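Local coordinates for protein lantibiotic dehydratase (Microbispora corallina, PDB 5EHK) that probably dehydrates the NAI-107 precursor peptide, using glutamyl-tRNA to glutamylate serine and threonine side chains before glutamate is eliminated, at residues S397-M403 against L657-W663; D3-R7 against L497-L501; A960-F965 against R1046-R1051; H929-A933 against A1042-R1046. All coordinates share one frame; numbering follows the deposited sequence.

Contact 1: residues S397-M403 against L657-W663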
loop_
_atom_site.group_PDB
_atom_site.type_symbol
_atom_site.label_atom_id
_atom_site.label_comp_id
_atom_site.label_asym_id
_atom_site.label_seq_id
_atom_site.Cartn_x
_atom_site.Cartn_y
_atom_site.Cartn_z
ATOM N N SER A 397 13.140 -0.913 20.668
ATOM C CA SER A 397 11.798 -1.166 20.163
ATOM C C SER A 397 11.342 -0.065 19.190
ATOM O O SER A 397 11.956 1.009 19.127
ATOM C CB SER A 397 10.837 -1.289 21.353
ATOM O OG SER A 397 10.724 -0.045 22.021
ATOM N N PRO A 398 10.301 -0.350 18.390
ATOM C CA PRO A 398 9.724 0.668 17.482
ATOM C C PRO A 398 9.192 1.936 18.197
ATOM O O PRO A 398 8.646 1.858 19.292
ATOM C CB PRO A 398 8.567 -0.077 16.813
ATOM C CG PRO A 398 8.921 -1.573 16.954
ATOM C CD PRO A 398 9.673 -1.680 18.235
ATOM N N PRO A 399 9.345 3.107 17.565
ATOM C CA PRO A 399 8.924 4.389 18.153
ATOM C C PRO A 399 7.414 4.592 18.019
ATOM O O PRO A 399 6.919 5.441 17.277
ATOM C CB PRO A 399 9.703 5.418 17.327
ATOM C CG PRO A 399 9.837 4.776 16.002
ATOM C CD PRO A 399 9.984 3.291 16.250
ATOM N N ARG A 400 6.693 3.794 18.781
ATOM C CA ARG A 400 5.263 3.624 18.632
ATOM C C ARG A 400 4.642 3.486 20.041
ATOM O O ARG A 400 5.306 3.011 20.953
ATOM C CB ARG A 400 5.045 2.339 17.815
ATOM C CG ARG A 400 3.624 2.088 17.404
ATOM C CD ARG A 400 3.383 0.638 17.056
ATOM N NE ARG A 400 4.479 0.026 16.311
ATOM C CZ ARG A 400 4.760 0.307 15.041
ATOM N NH1 ARG A 400 4.030 1.207 14.389
ATOM N NH2 ARG A 400 5.776 -0.293 14.428
ATOM N N ARG A 401 3.403 3.920 20.245
ATOM C CA ARG A 401 2.675 3.556 21.476
ATOM C C ARG A 401 1.498 2.623 21.157
ATOM O O ARG A 401 0.729 2.867 20.232
ATOM C CB ARG A 401 2.228 4.801 22.258
ATOM C CG ARG A 401 3.346 5.394 23.132
ATOM C CD ARG A 401 3.455 6.938 23.018
ATOM N NE ARG A 401 3.690 7.314 21.630
ATOM C CZ ARG A 401 4.829 7.065 20.976
ATOM N NH1 ARG A 401 5.840 6.462 21.608
ATOM N NH2 ARG A 401 4.976 7.414 19.691
ATOM N N GLY A 402 1.363 1.543 21.909
ATOM C CA GLY A 402 0.287 0.608 21.639
ATOM C C GLY A 402 0.612 -0.367 20.526
ATOM O O GLY A 402 1.614 -0.224 19.858
ATOM N N MET A 403 -0.236 -1.369 20.340
ATOM C CA MET A 403 -0.142 -2.278 19.207
ATOM C C MET A 403 -0.237 -1.554 17.843
ATOM O O MET A 403 -0.965 -0.569 17.678
ATOM C CB MET A 403 -1.274 -3.294 19.279
ATOM C CG MET A 403 -1.245 -4.194 20.471
ATOM S SD MET A 403 0.029 -5.458 20.336
ATOM C CE MET A 403 -0.858 -6.703 19.383
ATOM N N LEU A 657 -3.134 -1.990 26.108
ATOM C CA LEU A 657 -1.727 -1.693 25.827
ATOM C C LEU A 657 -1.508 -0.327 25.161
ATOM O O LEU A 657 -0.369 0.052 24.864
ATOM C CB LEU A 657 -1.080 -2.817 25.023
ATOM C CG LEU A 657 -1.120 -4.180 25.709
ATOM C CD1 LEU A 657 -0.694 -5.278 24.748
ATOM C CD2 LEU A 657 -0.245 -4.210 27.009
ATOM N N GLU A 658 -2.592 0.419 24.964
ATOM C CA GLU A 658 -2.486 1.768 24.418
ATOM C C GLU A 658 -1.633 2.644 25.349
ATOM O O GLU A 658 -1.594 2.431 26.567
ATOM C CB GLU A 658 -3.875 2.393 24.180
ATOM C CG GLU A 658 -4.607 1.915 22.905
ATOM C CD GLU A 658 -3.974 2.427 21.605
ATOM O OE1 GLU A 658 -4.050 3.663 21.350
ATOM O OE2 GLU A 658 -3.430 1.593 20.830
ATOM N N GLY A 659 -0.916 3.591 24.762
ATOM C CA GLY A 659 -0.115 4.520 25.522
ATOM C C GLY A 659 1.156 3.911 26.067
ATOM O O GLY A 659 1.933 4.589 26.725
ATOM N N GLN A 660 1.376 2.632 25.812
ATOM C CA GLN A 660 2.603 1.999 26.258
ATOM C C GLN A 660 3.516 1.605 25.082
ATOM O O GLN A 660 3.082 0.926 24.143
ATOM C CB GLN A 660 2.265 0.753 27.052
ATOM C CG GLN A 660 1.231 0.947 28.149
ATOM C CD GLN A 660 1.027 -0.334 28.924
ATOM O OE1 GLN A 660 1.969 -0.867 29.468
ATOM N NE2 GLN A 660 -0.175 -0.893 28.879
ATOM N N ARG A 661 4.782 2.003 25.139
ATOM C CA ARG A 661 5.747 1.528 24.155
ATOM C C ARG A 661 6.166 0.063 24.409
ATOM O O ARG A 661 6.670 -0.266 25.471
ATOM C CB ARG A 661 6.959 2.452 24.120
ATOM C CG ARG A 661 8.069 1.970 23.223
ATOM C CD ARG A 661 9.072 3.062 22.973
ATOM N NE ARG A 661 10.012 2.685 21.926
ATOM C CZ ARG A 661 10.854 3.524 21.328
ATOM N NH1 ARG A 661 10.895 4.820 21.661
ATOM N NH2 ARG A 661 11.657 3.052 20.387
ATOM N N LEU A 662 5.922 -0.817 23.441
ATOM C CA LEU A 662 5.989 -2.252 23.686
ATOM C C LEU A 662 7.241 -2.916 23.146
ATOM O O LEU A 662 7.501 -2.856 21.956
ATOM C CB LEU A 662 4.788 -2.927 23.049
ATOM C CG LEU A 662 3.386 -2.415 23.353
ATOM C CD1 LEU A 662 2.439 -3.184 22.456
ATOM C CD2 LEU A 662 3.038 -2.653 24.794
ATOM N N TRP A 663 7.975 -3.607 24.014
ATOM C CA TRP A 663 9.212 -4.277 23.633
ATOM C C TRP A 663 8.914 -5.374 22.580
ATOM O O TRP A 663 7.797 -5.896 22.509
ATOM C CB TRP A 663 9.857 -4.890 24.882
ATOM C CG TRP A 663 9.180 -6.148 25.247
ATOM C CD1 TRP A 663 8.007 -6.282 25.926
ATOM C CD2 TRP A 663 9.592 -7.467 24.882
ATOM N NE1 TRP A 663 7.666 -7.613 26.025
ATOM C CE2 TRP A 663 8.620 -8.364 25.389
ATOM C CE3 TRP A 663 10.686 -7.980 24.173
ATOM C CZ2 TRP A 663 8.707 -9.745 25.214
ATOM C CZ3 TRP A 663 10.778 -9.352 23.992
ATOM C CH2 TRP A 663 9.793 -10.221 24.515
HETATM O O HOH W 1 6.921 -0.523 20.233
HETATM O O HOH W 2 -1.247 4.440 21.756
#
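Arg661 makes the main polar grip, reaching across to Ser397. Its chain runs extended from CG to NE, with CG anti to the backbone N (chi1 175°), which carries the guanidinium to the 397-399 corner. Arg661 NE donates to Ser397 OG at 2.8 Å, with the hydroxyl 23° out of the guanidinium plane. That hydroxyl also pairs with Trp394 O. Ser397 O lies at the guanidinium edge beside NH2, modelled too close to be trusted. Pro398 O and Pro399 N lie over one face, and Asp490 forms a salt bridge with NH1.

Between the backbones, Gly402 N donates to Gln660 O at 2.9 Å, nearly straight (174°). Gly402 CA comes 3.3 Å from Leu657 O, a CA-H...O contact. One water donates to both Pro398 O and Leu662 O.

The apolar part is small: Met403 SD is 3.9 Å from Leu662 CD1, the side chains roughly perpendicular. Glu658 folds back, bringing its carboxylate beside Gly402, where OE1 accepts from Leu620 N and OE2 pairs with Arg407.

Two irregular loops, following helices 380-395 and 647-656, pack together, each with a tight turn: an inverse gamma turn centred on Pro399 and a type II beta turn over 657-660, with Gly659 third.

Contact 2: residues D3-R7 against L497-L501; sequences DSPFR and LPNSL
Phe6 puts its ring against Leu497, Pro498 and Leu501, and each meets it differently. Leu501 comes over a face. Its CD2 lies 3.9 Å from the centroid of the Phe6 ring and 28° off the ring normal, a CH-pi contact. Pro498 comes at the edge, with its CG 3.8 Å from Phe6 CE1. Leu497 approaches the far end of the ring obliquely, CD2 to Phe6 CZ at 3.9 Å. The other branch of Leu497, CD1, touches Pro5 CB at 3.7 Å, and CD2 also reaches that carbon.

Leu501 CG sits between its own backbone N and carbonyl carbon (chi1 66°), and this helps to turn CD2 over the ring.

Polar side chains hold the backbone in the next shell. Ser4 OG accepts from Phe6 N at 3.0 Å in an ST turn, and the same hydroxyl bonds to Glu387 O. Arg793 binds Ser4 O and Phe6 O through its side chain. Further along, both strand 6-17 and strand 500-508 pair antiparallel with strand 785-792. Helix 380-395 adds Ala390 against Phe6 and Trp394 against Leu497 and Pro498.

Between the two segments the chemistry is purely apolar: methyls, proline carbons and one aromatic ring, mostly buried. Across the segments only shape and apolar packing act, while the shared pairing with strand 785-792 and the polar ties set where the two backbones lie.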
loop_
_atom_site.group_PDB
_atom_site.type_symbol
_atom_site.label_atom_id
_atom_site.label_comp_id
_atom_site.label_asym_id
_atom_site.label_seq_id
_atom_site.Cartn_x
_atom_site.Cartn_y
_atom_site.Cartn_z
ATOM N N ASP A 3 18.863 0.122 39.110
ATOM C CA ASP A 3 19.129 1.056 38.003
ATOM C C ASP A 3 18.388 0.825 36.642
ATOM O O ASP A 3 18.277 1.752 35.837
ATOM C CB ASP A 3 20.642 1.268 37.800
ATOM C CG ASP A 3 20.958 2.550 37.016
ATOM O OD1 ASP A 3 20.883 3.651 37.614
ATOM O OD2 ASP A 3 21.301 2.466 35.813
ATOM N N SER A 4 17.903 -0.387 36.376
ATOM C CA SER A 4 17.076 -0.624 35.186
ATOM C C SER A 4 15.690 -0.025 35.366
ATOM O O SER A 4 15.221 0.089 36.480
ATOM C CB SER A 4 16.922 -2.122 34.895
ATOM O OG SER A 4 15.972 -2.351 33.853
ATOM N N PRO A 5 15.035 0.385 34.263
ATOM C CA PRO A 5 13.649 0.839 34.404
ATOM C C PRO A 5 12.720 -0.335 34.692
ATOM O O PRO A 5 11.576 -0.113 35.077
ATOM C CB PRO A 5 13.331 1.420 33.027
ATOM C CG PRO A 5 14.218 0.678 32.095
ATOM C CD PRO A 5 15.490 0.434 32.861
ATOM N N PHE A 6 13.198 -1.564 34.529
ATOM C CA PHE A 6 12.396 -2.723 34.916
ATOM C C PHE A 6 13.002 -3.405 36.148
ATOM O O PHE A 6 14.230 -3.444 36.300
ATOM C CB PHE A 6 12.264 -3.739 33.767
ATOM C CG PHE A 6 11.712 -3.153 32.505
ATOM C CD1 PHE A 6 10.380 -2.775 32.424
ATOM C CD2 PHE A 6 12.530 -2.967 31.404
ATOM C CE1 PHE A 6 9.871 -2.227 31.271
ATOM C CE2 PHE A 6 12.040 -2.420 30.248
ATOM C CZ PHE A 6 10.697 -2.043 30.180
ATOM N N ARG A 7 12.131 -3.913 37.023
ATOM C CA ARG A 7 12.527 -4.731 38.160
ATOM C C ARG A 7 11.833 -6.080 37.994
ATOM O O ARG A 7 10.623 -6.124 37.823
ATOM C CB ARG A 7 12.040 -4.077 39.461
ATOM C CG ARG A 7 12.256 -4.912 40.740
ATOM C CD ARG A 7 11.436 -4.382 41.952
ATOM N NE ARG A 7 11.675 -2.970 42.252
ATOM C CZ ARG A 7 12.602 -2.523 43.095
ATOM N NH1 ARG A 7 13.389 -3.388 43.723
ATOM N NH2 ARG A 7 12.758 -1.211 43.287
ATOM N N LEU A 497 7.094 3.800 29.349
ATOM C CA LEU A 497 7.421 2.482 29.845
ATOM C C LEU A 497 6.144 1.702 30.083
ATOM O O LEU A 497 5.189 2.219 30.642
ATOM C CB LEU A 497 8.252 2.566 31.126
ATOM C CG LEU A 497 9.728 2.948 30.986
ATOM C CD1 LEU A 497 10.245 3.326 32.347
ATOM C CD2 LEU A 497 10.532 1.806 30.394
ATOM N N PRO A 498 6.128 0.443 29.663
ATOM C CA PRO A 498 4.933 -0.379 29.834
ATOM C C PRO A 498 4.756 -0.770 31.289
ATOM O O PRO A 498 5.738 -0.722 32.041
ATOM C CB PRO A 498 5.269 -1.626 29.028
ATOM C CG PRO A 498 6.758 -1.733 29.155
ATOM C CD PRO A 498 7.256 -0.324 29.108
ATOM N N ASN A 499 3.543 -1.161 31.670
ATOM C CA ASN A 499 3.274 -1.675 33.016
ATOM C C ASN A 499 4.051 -2.950 33.332
ATOM O O ASN A 499 4.682 -3.037 34.374
ATOM C CB ASN A 499 1.788 -1.946 33.231
ATOM C CG ASN A 499 0.921 -0.742 32.922
ATOM O OD1 ASN A 499 1.262 0.401 33.242
ATOM N ND2 ASN A 499 -0.238 -1.003 32.325
ATOM N N SER A 500 4.032 -3.931 32.439
ATOM C CA SER A 500 4.722 -5.182 32.723
ATOM C C SER A 500 5.109 -6.004 31.476
ATOM O O SER A 500 4.788 -5.637 30.360
ATOM C CB SER A 500 3.903 -6.020 33.718
ATOM O OG SER A 500 2.765 -6.651 33.135
ATOM N N LEU A 501 5.843 -7.091 31.675
ATOM C CA LEU A 501 6.252 -7.959 30.573
ATOM C C LEU A 501 6.779 -9.301 31.104
ATOM O O LEU A 501 6.912 -9.467 32.312
ATOM C CB LEU A 501 7.286 -7.278 29.667
ATOM C CG LEU A 501 8.654 -6.963 30.258
ATOM C CD1 LEU A 501 9.694 -7.144 29.176
ATOM C CD2 LEU A 501 8.706 -5.541 30.852
#

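Contact 3: residues A960-F965 against R1046-R1051; sequences ALADAF and RDEAVR
Helix 960-965 and helix 1046-1051 run in roughly the same direction, their axes 8.0 Å apart at closest and crossing at -39°. Ala964 and Val1050 fill the middle of the crossing, and the CA atoms of Phe965 and Arg1051 come nearest. Arg1051 CA makes a CA-H...O contact with Ala964 O at 3.3 Å.

Val1050 divides its branches. CG1, anti to the backbone N (chi1 170°), faces Ala964 CB at 4.0 Å and Phe965 CB at 3.9 Å. CG2 turns to Leu961 CG, also at 4.0 Å. Ala964 CB rests against both Asp1047 O and the carboxylate OD1 of that residue.

Leu961 CB lies over one face of the Arg1046 guanidinium, offset toward its rim. Arg1046 NH1 is paired with the neighbouring Asp1047, but at a doubtfully short distance. On the outer side Arg1051 grips Glu1048 OE2 side-on within its own helix, with NE at 3.0 Å and NH2 at 2.8 Å.

Across the interface the contact is van der Waals packing: apolar groups, backbone atoms and the flat side of an arginine. Arg1046 has its salt bridge to Asp930 of helix 920-942 and Arg1051 to Glu1048, which is consistent with a buried arginine face resting on Leu961.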
loop_
_atom_site.group_PDB
_atom_site.type_symbol
_atom_site.label_atom_id
_atom_site.label_comp_id
_atom_site.label_asym_id
_atom_site.label_seq_id
_atom_site.Cartn_x
_atom_site.Cartn_y
_atom_site.Cartn_z
ATOM N N ALA A 960 -9.646 39.192 7.547
ATOM C CA ALA A 960 -10.923 39.890 7.545
ATOM C C ALA A 960 -11.979 39.142 8.368
ATOM O O ALA A 960 -12.813 39.778 9.031
ATOM C CB ALA A 960 -11.406 40.100 6.130
ATOM N N LEU A 961 -11.953 37.808 8.326
ATOM C CA LEU A 961 -12.872 37.027 9.145
ATOM C C LEU A 961 -12.541 37.158 10.628
ATOM O O LEU A 961 -13.427 37.381 11.444
ATOM C CB LEU A 961 -12.898 35.555 8.717
ATOM C CG LEU A 961 -14.035 34.665 9.245
ATOM C CD1 LEU A 961 -14.382 33.600 8.217
ATOM C CD2 LEU A 961 -13.678 33.997 10.569
ATOM N N ALA A 962 -11.261 37.001 10.967
ATOM C CA ALA A 962 -10.781 37.187 12.339
ATOM C C ALA A 962 -11.193 38.526 12.925
ATOM O O ALA A 962 -11.642 38.562 14.073
ATOM C CB ALA A 962 -9.281 37.028 12.407
ATOM N N ASP A 963 -11.032 39.613 12.152
ATOM C CA ASP A 963 -11.471 40.946 12.585
ATOM C C ASP A 963 -12.946 40.846 12.869
ATOM O O ASP A 963 -13.395 41.188 13.948
ATOM C CB ASP A 963 -11.218 42.041 11.518
ATOM C CG ASP A 963 -11.249 43.495 12.100
ATOM O OD1 ASP A 963 -10.314 43.866 12.844
ATOM O OD2 ASP A 963 -12.167 44.291 11.801
ATOM N N ALA A 964 -13.680 40.272 11.929
ATOM C CA ALA A 964 -15.134 40.361 11.945
ATOM C C ALA A 964 -15.793 39.601 13.095
ATOM O O ALA A 964 -16.787 40.069 13.653
ATOM C CB ALA A 964 -15.711 39.918 10.596
ATOM N N PHE A 965 -15.213 38.469 13.489
ATOM C CA PHE A 965 -15.787 37.679 14.574
ATOM C C PHE A 965 -15.883 38.528 15.831
ATOM O O PHE A 965 -16.829 38.392 16.622
ATOM C CB PHE A 965 -14.974 36.425 14.861
ATOM C CG PHE A 965 -15.668 35.461 15.785
ATOM C CD1 PHE A 965 -16.601 34.558 15.297
ATOM C CD2 PHE A 965 -15.400 35.463 17.139
ATOM C CE1 PHE A 965 -17.241 33.668 16.143
ATOM C CE2 PHE A 965 -16.039 34.581 17.990
ATOM C CZ PHE A 965 -16.961 33.684 17.496
ATOM N N ARG A 1046 -20.040 38.719 3.950
ATOM C CA ARG A 1046 -19.599 37.635 4.797
ATOM C C ARG A 1046 -18.980 38.155 6.100
ATOM O O ARG A 1046 -19.100 37.513 7.153
ATOM C CB ARG A 1046 -18.690 36.652 4.044
ATOM C CG ARG A 1046 -17.238 36.739 4.412
ATOM C CD ARG A 1046 -16.810 35.753 5.491
ATOM N NE ARG A 1046 -15.372 35.566 5.356
ATOM C CZ ARG A 1046 -14.471 36.512 5.597
ATOM N NH1 ARG A 1046 -14.840 37.704 6.029
ATOM N NH2 ARG A 1046 -13.189 36.270 5.416
ATOM N N ASP A 1047 -18.341 39.317 6.054
ATOM C CA ASP A 1047 -17.922 39.945 7.311
ATOM C C ASP A 1047 -19.146 40.254 8.198
ATOM O O ASP A 1047 -19.093 40.097 9.418
ATOM C CB ASP A 1047 -17.103 41.211 7.064
ATOM C CG ASP A 1047 -15.652 40.908 6.694
ATOM O OD1 ASP A 1047 -15.248 39.746 6.874
ATOM O OD2 ASP A 1047 -14.906 41.822 6.256
ATOM N N GLU A 1048 -20.253 40.664 7.585
ATOM C CA GLU A 1048 -21.442 40.965 8.356
ATOM C C GLU A 1048 -21.884 39.714 9.069
ATOM O O GLU A 1048 -22.068 39.734 10.289
ATOM C CB GLU A 1048 -22.581 41.495 7.486
ATOM C CG GLU A 1048 -22.908 42.968 7.708
ATOM C CD GLU A 1048 -23.312 43.296 9.151
ATOM O OE1 GLU A 1048 -24.491 43.069 9.512
ATOM O OE2 GLU A 1048 -22.449 43.790 9.920
ATOM N N ALA A 1049 -22.006 38.619 8.315
ATOM C CA ALA A 1049 -22.478 37.368 8.873
ATOM C C ALA A 1049 -21.617 36.891 10.025
ATOM O O ALA A 1049 -22.115 36.373 11.029
ATOM C CB ALA A 1049 -22.531 36.314 7.796
ATOM N N VAL A 1050 -20.323 37.095 9.907
ATOM C CA VAL A 1050 -19.449 36.616 10.942
ATOM C C VAL A 1050 -19.569 37.518 12.150
ATOM O O VAL A 1050 -19.489 37.049 13.288
ATOM C CB VAL A 1050 -18.010 36.515 10.441
ATOM C CG1 VAL A 1050 -17.036 36.257 11.582
ATOM C CG2 VAL A 1050 -17.935 35.404 9.456
ATOM N N ARG A 1051 -19.784 38.808 11.908
ATOM C CA ARG A 1051 -19.958 39.725 13.021
ATOM C C ARG A 1051 -21.140 39.269 13.872
ATOM O O ARG A 1051 -20.969 39.083 15.088
ATOM C CB ARG A 1051 -20.128 41.179 12.566
ATOM C CG ARG A 1051 -18.911 42.052 12.832
ATOM C CD ARG A 1051 -19.168 43.525 12.568
ATOM N NE ARG A 1051 -19.789 43.756 11.258
ATOM C CZ ARG A 1051 -19.120 43.853 10.104
ATOM N NH1 ARG A 1051 -17.786 43.749 10.094
ATOM N NH2 ARG A 1051 -19.784 44.056 8.957
#

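Contact 4: residues H929-A933 against A1042-R1046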
loop_
_atom_site.group_PDB
_atom_site.type_symbol
_atom_site.label_atom_id
_atom_site.label_comp_id
_atom_site.label_asym_id
_atom_site.label_seq_id
_atom_site.Cartn_x
_atom_site.Cartn_y
_atom_site.Cartn_z
ATOM N N HIS A 929 -22.524 33.007 2.848
ATOM C CA HIS A 929 -21.856 34.235 2.438
ATOM C C HIS A 929 -20.373 34.041 2.161
ATOM O O HIS A 929 -19.826 34.699 1.274
ATOM C CB HIS A 929 -22.107 35.369 3.450
ATOM C CG HIS A 929 -23.531 35.832 3.480
ATOM N ND1 HIS A 929 -24.048 36.713 2.558
ATOM C CD2 HIS A 929 -24.565 35.487 4.282
ATOM C CE1 HIS A 929 -25.320 36.927 2.814
ATOM N NE2 HIS A 929 -25.660 36.193 3.859
ATOM N N ASP A 930 -19.731 33.118 2.875
ATOM C CA ASP A 930 -18.332 32.832 2.581
ATOM C C ASP A 930 -18.191 32.120 1.250
ATOM O O ASP A 930 -17.195 32.300 0.545
ATOM C CB ASP A 930 -17.685 31.981 3.645
ATOM C CG ASP A 930 -16.190 31.924 3.488
ATOM O OD1 ASP A 930 -15.504 32.901 3.881
ATOM O OD2 ASP A 930 -15.698 30.912 2.953
ATOM N N SER A 931 -19.190 31.306 0.919
ATOM C CA SER A 931 -19.229 30.626 -0.364
ATOM C C SER A 931 -19.359 31.639 -1.478
ATOM O O SER A 931 -18.699 31.523 -2.515
ATOM C CB SER A 931 -20.359 29.600 -0.424
ATOM O OG SER A 931 -19.968 28.394 0.208
ATOM N N ALA A 932 -20.235 32.613 -1.281
ATOM C CA ALA A 932 -20.466 33.610 -2.323
ATOM C C ALA A 932 -19.207 34.468 -2.543
ATOM O O ALA A 932 -18.799 34.701 -3.684
ATOM C CB ALA A 932 -21.674 34.470 -1.990
ATOM N N ALA A 933 -18.593 34.880 -1.428
ATOM C CA ALA A 933 -17.336 35.614 -1.403
ATOM C C ALA A 933 -16.249 34.886 -2.191
ATOM O O ALA A 933 -15.570 35.489 -3.014
ATOM C CB ALA A 933 -16.890 35.847 0.036
ATOM N N ALA A 1042 -16.133 42.315 -1.945
ATOM C CA ALA A 1042 -16.588 40.943 -2.095
ATOM C C ALA A 1042 -16.685 40.205 -0.754
ATOM O O ALA A 1042 -17.329 39.170 -0.672
ATOM C CB ALA A 1042 -15.677 40.190 -3.058
ATOM N N LEU A 1043 -16.066 40.763 0.286
ATOM C CA LEU A 1043 -16.068 40.202 1.641
ATOM C C LEU A 1043 -17.025 40.858 2.639
ATOM O O LEU A 1043 -17.023 40.499 3.811
ATOM C CB LEU A 1043 -14.669 40.291 2.244
ATOM C CG LEU A 1043 -13.533 39.542 1.588
ATOM C CD1 LEU A 1043 -12.262 39.959 2.269
ATOM C CD2 LEU A 1043 -13.730 38.071 1.757
ATOM N N GLU A 1044 -17.797 41.845 2.213
ATOM C CA GLU A 1044 -18.580 42.619 3.178
ATOM C C GLU A 1044 -19.673 41.794 3.823
ATOM O O GLU A 1044 -19.749 41.671 5.038
ATOM C CB GLU A 1044 -19.160 43.885 2.558
ATOM C CG GLU A 1044 -18.128 44.968 2.403
ATOM C CD GLU A 1044 -18.707 46.244 1.846
ATOM O OE1 GLU A 1044 -19.928 46.470 2.045
ATOM O OE2 GLU A 1044 -17.942 47.010 1.207
ATOM N N SER A 1045 -20.540 41.276 2.976
ATOM C CA SER A 1045 -21.653 40.478 3.398
ATOM C C SER A 1045 -21.181 39.298 4.272
ATOM O O SER A 1045 -21.807 38.939 5.276
ATOM C CB SER A 1045 -22.407 40.022 2.157
ATOM O OG SER A 1045 -23.017 38.781 2.381
ATOM N N ARG A 1046 -20.040 38.719 3.950
ATOM C CA ARG A 1046 -19.599 37.635 4.797
ATOM C C ARG A 1046 -18.980 38.155 6.100
ATOM O O ARG A 1046 -19.100 37.513 7.153
ATOM C CB ARG A 1046 -18.690 36.652 4.044
ATOM C CG ARG A 1046 -17.238 36.739 4.412
ATOM C CD ARG A 1046 -16.810 35.753 5.491
ATOM N NE ARG A 1046 -15.372 35.566 5.356
ATOM C CZ ARG A 1046 -14.471 36.512 5.597
ATOM N NH1 ARG A 1046 -14.840 37.704 6.029
ATOM N NH2 ARG A 1046 -13.189 36.270 5.416
#
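Arg1046, Ala933 and His929 bury the most surface here. Arg1046 and Asp930 run alongside each other in the same direction, with their flat groups only 7° from coplanar. Arg1046 NE donates to Asp930 OD1 at 3.0 Å, using the anti lone pair of that oxygen, and the pair is a salt bridge. The carboxylate has further partners on helix 1068-1085: OD1 pairs with Thr1081 OG1 and OD2 with Arg1084. This would tend to hold the aspartate charged. Leu1043 CD2 lies over a face of the guanidinium, on the side opposite to Leu961.

Ala933 points at the junction between helix 1034-1042 and helix 1044-1059. Its CB is 3.4 Å from Ala1042 O and 4.2 Å from Leu1043 CD2. The small methyl lets the backbones come close, 5.4 Å between Ala933 CA and Ala1042 CA.

His929 packs its CB against Arg1046 CB at 3.7 Å. Its ring has Ser1045 O over one face. The Ser1045 hydroxyl is modelled implausibly close to the ring, and that detail is doubtful.

This is helix-helix packing with a buried ion pair, joining helix 920-942 to the start of helix 1044-1059 in the helical part of the C-terminal lantibiotic dehydratase region.

The four contacts form two separate pairs. Contacts 1 and 2 have centres 13 Å apart and touch directly: Gln660 OE1 lies 2.7 Å from Asn499 N, a probable hydrogen bond, and Trp663 packs on Leu501. The 657-663 loop thus lies against the 497-501 segment that covers Phe6. Contacts 3 and 4 have centres 9 Å apart and share Arg1046. Through helix 1044-1059 they tie helix 920-942 to helix 950-965, the next helix in the chain. The pairs are remote: contacts 1 and 3 have centres about 45 Å apart, with nearest atoms about 33 Å apart. Contact 1 belongs to the N-terminal family region, contacts 3 and 4 to the C-terminal one.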